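Local coordinates for glycosyl hydrolases family 31 family protein (Aspergillus niger, PDB 6DRU), which removes alpha-xylose from the non-reducing terminal glucose of xyloglucan oligosaccharides as a family 31 glycoside hydrolase, at residues S378-K381 with K382-D386. Residues are numbered along the deposited sequence; the frame is centred on the assembly and turned at random.
Sequences SMLK and KNYYD
Leu380 and Tyr384 meet on the buried side of amphipathic helix 370-385 in the TIM-barrel domain, whose last turn, 382-385, widens to pi-type. This C-terminal turn illustrates how a barrel helix can keep an oily inner face while its outer side carries charge. On the inner side, Leu380 CD2 rests 3.9 Å from Tyr384 CD2, the methyl meeting the CD2-CE2 side of the phenol ring obliquely. Leu380 also reaches Leu324 and Phe392 on strands 319-328 and 391-394, while Tyr385 packs on helix 439-455 and sets its ring edge-to-face with that of His465.

The backbone changes pitch beneath these groups. Asn383 N still bonds to Met379 O in the alpha pattern, but Leu380 O takes two donors, Tyr384 N at 2.8 Å and the straighter Tyr385 N at 3.0 Å (N-H...O 164°). Asp386 N then reaches back five residues to Lys381 O, and Asp386 itself is the first residue to leave helical geometry.

The solvent side is looser. The aliphatic chain of Lys382 runs beside Met379, both pointing the same way, with only Met379 CE and Lys382 NZ drawing close. Lys381, with CG opposite the backbone N (chi1 171°), reaches out from the helix and crosses the exposed Asp386 at a slant. A bend at its last torsion brings NZ to the syn lone pair of Asp386 OD1, closing a 2.6 Å salt bridge.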
loop_
_atom_site.group_PDB
_atom_site.type_symbol
_atom_site.label_atom_id
_atom_site.label_comp_id
_atom_site.label_asym_id
_atom_site.label_seq_id
_atom_site.Cartn_x
_atom_site.Cartn_y
_atom_site.Cartn_z
ATOM N N SER A 378 -10.586 11.257 35.237
ATOM C CA SER A 378 -10.595 10.657 36.567
ATOM C C SER A 378 -9.287 10.925 37.300
ATOM O O SER A 378 -9.271 11.008 38.534
ATOM C CB SER A 378 -10.857 9.156 36.464
ATOM O OG SER A 378 -9.707 8.475 35.994
ATOM N N MET A 379 -8.184 11.063 36.562
ATOM C CA MET A 379 -6.909 11.418 37.173
ATOM C C MET A 379 -6.846 12.908 37.492
ATOM O O MET A 379 -6.433 13.298 38.590
ATOM C CB MET A 379 -5.755 11.020 36.250
ATOM C CG MET A 379 -5.600 9.522 36.055
ATOM S SD MET A 379 -5.202 8.650 37.580
ATOM C CE MET A 379 -6.694 7.688 37.811
ATOM N N LEU A 380 -7.254 13.754 36.542
ATOM C CA LEU A 380 -7.162 15.197 36.740
ATOM C C LEU A 380 -8.108 15.674 37.836
ATOM O O LEU A 380 -7.755 16.558 38.627
ATOM C CB LEU A 380 -7.442 15.927 35.427
ATOM C CG LEU A 380 -6.489 15.617 34.270
ATOM C CD1 LEU A 380 -6.681 16.609 33.131
ATOM C CD2 LEU A 380 -5.046 15.612 34.747
ATOM N N LYS A 381 -9.316 15.107 37.902
ATOM C CA LYS A 381 -10.253 15.521 38.941
ATOM C C LYS A 381 -9.801 15.051 40.315
ATOM O O LYS A 381 -10.018 15.749 41.312
ATOM C CB LYS A 381 -11.655 14.992 38.635
ATOM C CG LYS A 381 -12.649 15.200 39.765
ATOM C CD LYS A 381 -13.977 14.523 39.475
ATOM C CE LYS A 381 -15.058 14.978 40.451
ATOM N NZ LYS A 381 -14.723 16.281 41.092
ATOM N N LYS A 382 -9.149 13.891 40.383
ATOM C CA LYS A 382 -8.700 13.366 41.667
ATOM C C LYS A 382 -7.523 14.162 42.220
ATOM O O LYS A 382 -7.493 14.486 43.413
ATOM C CB LYS A 382 -8.314 11.896 41.509
ATOM C CG LYS A 382 -7.751 11.249 42.759
ATOM C CD LYS A 382 -7.179 9.874 42.444
ATOM C CE LYS A 382 -8.128 9.057 41.579
ATOM N NZ LYS A 382 -7.513 7.781 41.114
ATOM N N ASN A 383 -6.554 14.495 41.370
ATOM C CA ASN A 383 -5.295 15.073 41.819
ATOM C C ASN A 383 -5.199 16.580 41.624
ATOM O O ASN A 383 -4.277 17.196 42.166
ATOM C CB ASN A 383 -4.126 14.393 41.099
ATOM C CG ASN A 383 -4.125 12.894 41.293
ATOM O OD1 ASN A 383 -4.120 12.130 40.328
ATOM N ND2 ASN A 383 -4.138 12.461 42.547
ATOM N N TYR A 384 -6.112 17.187 40.867
ATOM C CA TYR A 384 -6.032 18.621 40.621
ATOM C C TYR A 384 -7.350 19.319 40.937
ATOM O O TYR A 384 -7.404 20.172 41.829
ATOM C CB TYR A 384 -5.635 18.893 39.169
ATOM C CG TYR A 384 -4.240 18.440 38.799
ATOM C CD1 TYR A 384 -3.137 19.250 39.039
ATOM C CD2 TYR A 384 -4.027 17.205 38.200
ATOM C CE1 TYR A 384 -1.861 18.841 38.699
ATOM C CE2 TYR A 384 -2.753 16.788 37.856
ATOM C CZ TYR A 384 -1.675 17.611 38.107
ATOM O OH TYR A 384 -0.405 17.205 37.768
ATOM N N TYR A 385 -8.411 18.966 40.205
ATOM C CA TYR A 385 -9.670 19.701 40.298
ATOM C C TYR A 385 -10.230 19.675 41.715
ATOM O O TYR A 385 -10.664 20.706 42.242
ATOM C CB TYR A 385 -10.686 19.126 39.309
ATOM C CG TYR A 385 -11.881 20.021 39.056
ATOM C CD1 TYR A 385 -13.008 19.953 39.866
ATOM C CD2 TYR A 385 -11.887 20.922 38.000
ATOM C CE1 TYR A 385 -14.103 20.766 39.636
ATOM C CE2 TYR A 385 -12.980 21.739 37.761
ATOM C CZ TYR A 385 -14.084 21.656 38.582
ATOM O OH TYR A 385 -15.174 22.466 38.349
ATOM N N ASP A 386 -10.230 18.504 42.350
ATOM C CA ASP A 386 -10.701 18.379 43.725
ATOM C C ASP A 386 -9.685 18.874 44.744
ATOM O O ASP A 386 -9.876 18.657 45.946
ATOM C CB ASP A 386 -11.067 16.925 44.033
ATOM C CG ASP A 386 -12.339 16.483 43.339
ATOM O OD1 ASP A 386 -12.972 17.323 42.664
ATOM O OD2 ASP A 386 -12.707 15.297 43.473
#